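Local coordinates for protein tryparedoxin (PDB 3S9F) that probably works as a thioredoxin-fold disulfide reductase, passing electrons to a peroxidase partner in the Leishmania detoxification pathway, at residues E72-E75 and K76-S80. Residues are numbered along the deposited sequence; the frame is centred on the assembly and turned at random.
Sequences EFYE and KHHDS. With MG (magnesium ion), chain F.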
ATOM      1  N   GLU A  72       1.787 -26.605  -8.829  1.00 26.49           N
ATOM      2  CA  GLU A  72       2.797 -27.472  -9.416  1.00 29.09           C
ATOM      3  C   GLU A  72       3.758 -26.658 -10.307  1.00 27.98           C
ATOM      4  O   GLU A  72       4.973 -26.849 -10.244  1.00 29.00           O
ATOM      5  CB  GLU A  72       2.118 -28.599 -10.192  1.00 31.08           C
ATOM      6  CG  GLU A  72       3.021 -29.749 -10.574  1.00 37.72           C
ATOM      7  CD  GLU A  72       2.373 -30.702 -11.585  1.00 43.84           C
ATOM      8  OE1 GLU A  72       1.183 -30.510 -11.953  1.00 45.60           O
ATOM      9  OE2 GLU A  72       3.063 -31.645 -12.021  1.00 49.19           O
ATOM     10  N   PHE A  73       3.209 -25.744 -11.108  1.00 26.13           N
ATOM     11  CA  PHE A  73       4.022 -24.912 -11.997  1.00 25.80           C
ATOM     12  C   PHE A  73       4.988 -24.028 -11.210  1.00 24.82           C
ATOM     13  O   PHE A  73       6.159 -23.914 -11.568  1.00 25.78           O
ATOM     14  CB  PHE A  73       3.151 -24.037 -12.917  1.00 24.92           C
ATOM     15  CG  PHE A  73       3.949 -23.278 -13.949  1.00 26.11           C
ATOM     16  CD1 PHE A  73       4.229 -21.917 -13.779  1.00 24.97           C
ATOM     17  CD2 PHE A  73       4.442 -23.930 -15.080  1.00 29.13           C
ATOM     18  CE1 PHE A  73       4.985 -21.224 -14.739  1.00 27.15           C
ATOM     19  CE2 PHE A  73       5.192 -23.251 -16.039  1.00 30.87           C
ATOM     20  CZ  PHE A  73       5.462 -21.892 -15.869  1.00 29.78           C
ATOM     21  N   TYR A  74       4.483 -23.401 -10.144  1.00 23.57           N
ATOM     22  CA  TYR A  74       5.303 -22.595  -9.233  1.00 24.05           C
ATOM     23  C   TYR A  74       6.435 -23.380  -8.542  1.00 26.14           C
ATOM     24  O   TYR A  74       7.602 -22.951  -8.552  1.00 26.67           O
ATOM     25  CB  TYR A  74       4.403 -21.998  -8.180  1.00 22.63           C
ATOM     26  CG  TYR A  74       5.079 -21.095  -7.184  1.00 22.07           C
ATOM     27  CD1 TYR A  74       5.070 -19.707  -7.351  1.00 20.16           C
ATOM     28  CD2 TYR A  74       5.675 -21.628  -6.043  1.00 23.24           C
ATOM     29  CE1 TYR A  74       5.652 -18.876  -6.401  1.00 21.88           C
ATOM     30  CE2 TYR A  74       6.278 -20.818  -5.098  1.00 23.47           C
ATOM     31  CZ  TYR A  74       6.245 -19.439  -5.269  1.00 23.25           C
ATOM     32  OH  TYR A  74       6.815 -18.645  -4.306  1.00 24.48           O
ATOM     33  N   GLU A  75       6.094 -24.514  -7.937  1.00 27.66           N
ATOM     34  CA  GLU A  75       7.106 -25.336  -7.250  1.00 30.72           C
ATOM     35  C   GLU A  75       8.255 -25.711  -8.178  1.00 32.45           C
ATOM     36  O   GLU A  75       9.420 -25.645  -7.792  1.00 33.29           O
ATOM     37  CB  GLU A  75       6.468 -26.576  -6.624  1.00 32.43           C
ATOM     38  CG  GLU A  75       5.601 -26.211  -5.416  1.00 33.67           C
ATOM     39  CD  GLU A  75       4.721 -27.342  -4.936  1.00 39.15           C
ATOM     40  OE1 GLU A  75       4.729 -28.431  -5.546  1.00 41.20           O
ATOM     41  OE2 GLU A  75       3.996 -27.129  -3.938  1.00 43.11           O
ATOM     42  N   LYS A  76       7.910 -26.043  -9.415  1.00 33.03           N
ATOM     43  CA  LYS A  76       8.864 -26.486 -10.425  1.00 35.75           C
ATOM     44  C   LYS A  76       9.694 -25.375 -11.079  1.00 35.48           C
ATOM     45  O   LYS A  76      10.869 -25.598 -11.409  1.00 38.00           O
ATOM     46  CB  LYS A  76       8.112 -27.235 -11.518  1.00 36.37           C
ATOM     47  CG  LYS A  76       7.725 -28.660 -11.154  1.00 41.26           C
ATOM     48  CD  LYS A  76       7.133 -29.343 -12.381  1.00 46.52           C
ATOM     49  CE  LYS A  76       6.122 -30.399 -11.998  1.00 49.79           C
ATOM     50  NZ  LYS A  76       5.174 -30.642 -13.125  1.00 53.33           N
ATOM     51  N   HIS A  77       9.098 -24.195 -11.261  1.00 33.53           N
ATOM     52  CA  HIS A  77       9.669 -23.157 -12.130  1.00 33.65           C
ATOM     53  C   HIS A  77       9.896 -21.771 -11.518  1.00 31.96           C
ATOM     54  O   HIS A  77      10.539 -20.938 -12.151  1.00 31.91           O
ATOM     55  CB  HIS A  77       8.806 -22.971 -13.382  1.00 33.57           C
ATOM     56  CG  HIS A  77       8.690 -24.195 -14.230  1.00 36.86           C
ATOM     57  ND1 HIS A  77       9.684 -24.599 -15.097  1.00 38.63           N
ATOM     58  CD2 HIS A  77       7.692 -25.099 -14.352  1.00 37.93           C
ATOM     59  CE1 HIS A  77       9.306 -25.706 -15.709  1.00 42.06           C
ATOM     60  NE2 HIS A  77       8.102 -26.030 -15.276  1.00 41.12           N
ATOM     61  N   HIS A  78       9.372 -21.494 -10.323  1.00 30.40           N
ATOM     62  CA  HIS A  78       9.463 -20.106  -9.821  1.00 29.71           C
ATOM     63  C   HIS A  78      10.917 -19.629  -9.641  1.00 31.51           C
ATOM     64  O   HIS A  78      11.207 -18.457  -9.851  1.00 30.70           O
ATOM     65  CB  HIS A  78       8.577 -19.836  -8.595  1.00 28.50           C
ATOM     66  CG  HIS A  78       9.178 -20.242  -7.284  1.00 29.66           C
ATOM     67  ND1 HIS A  78       9.190 -21.546  -6.842  1.00 30.96           N
ATOM     68  CD2 HIS A  78       9.725 -19.502  -6.290  1.00 30.72           C
ATOM     69  CE1 HIS A  78       9.752 -21.598  -5.647  1.00 34.26           C
ATOM     70  NE2 HIS A  78      10.077 -20.369  -5.284  1.00 35.24           N
ATOM     71  N   ASP A  79      11.816 -20.541  -9.271  1.00 33.51           N
ATOM     72  CA  ASP A  79      13.238 -20.190  -9.102  1.00 36.16           C
ATOM     73  C   ASP A  79      13.932 -19.973 -10.437  1.00 37.32           C
ATOM     74  O   ASP A  79      14.540 -18.917 -10.672  1.00 37.75           O
ATOM     75  CB  ASP A  79      13.974 -21.280  -8.323  1.00 38.64           C
ATOM     76  CG  ASP A  79      13.561 -21.341  -6.873  1.00 39.57           C
ATOM     77  OD1 ASP A  79      13.638 -20.300  -6.190  1.00 40.86           O
ATOM     78  OD2 ASP A  79      13.164 -22.439  -6.413  1.00 44.37           O
ATOM     79  N   SER A  80      13.848 -20.984 -11.303  1.00 37.96           N
ATOM     80  CA  SER A  80      14.532 -20.976 -12.593  1.00 39.28           C
ATOM     81  C   SER A  80      13.977 -19.911 -13.536  1.00 37.87           C
ATOM     82  O   SER A  80      14.730 -19.298 -14.284  1.00 38.85           O
ATOM     83  CB  SER A  80      14.487 -22.357 -13.250  1.00 41.07           C
ATOM     84  OG  SER A  80      13.155 -22.773 -13.508  1.00 40.41           O
TER
HETATM   85 MG    MG F 150      10.715 -19.625  -3.493  1.00 33.38          MG
HETATM   86  O   HOH W   1      10.016 -17.328  -4.061  1.00 36.57           O
HETATM   87  O   HOH W   2       8.801 -19.169  -2.729  1.00 14.49           O
HETATM   88  O   HOH W   3      11.181 -23.570  -8.417  1.00 25.18           O
HETATM   89  O   HOH W   4      12.231 -18.749  -4.296  1.00 31.09           O
HETATM   90  O   HOH W   5      12.756 -21.210  -3.778  1.00 39.11           O
HETATM   91  O   HOH W   6      11.492 -18.805  -1.514  1.00 29.23           O
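At the C-terminal end of helix 61-77, the offset stack of Tyr74 and His78 illustrates how one helical turn can position a metal ligand. The ring planes are inclined by 6° and the centroids 3.9 Å apart, with His78 CG over the centre of the phenol face. CG sits between the backbone N and the carbonyl carbon (chi1 83°), which brings the imidazole over the Tyr74 ring, and His78 ND1 donates to Tyr74 O at 2.7 Å. That carbonyl also accepts His78 N from the opposite face of its plane, so two bonds grip one oxygen. The proton on ND1 is consistent with a neutral imidazole whose NE2 lone pair is left for a magnesium ion, bound by His78 NE2 at 2.0 Å; water 2 of the metal shell donates to Tyr74 OH, and waters 4 and 5 to Asp79 OD1. In the beta-alpha-beta unit of the thioredoxin fold, this helix links strands 50-56 and 83-89, and Tyr74 OH is hydrogen-bonded to Glu84 on the latter. One residue back, His77 CD2 lies 3.5 Å from Phe73 CE2, the rings inclined at 34°. On the exposed side, the extended chains of Glu72 and Lys76 run side by side to a salt bridge, Lys76 NZ meeting Glu72 OE2 at 2.6 Å from above the carboxylate plane.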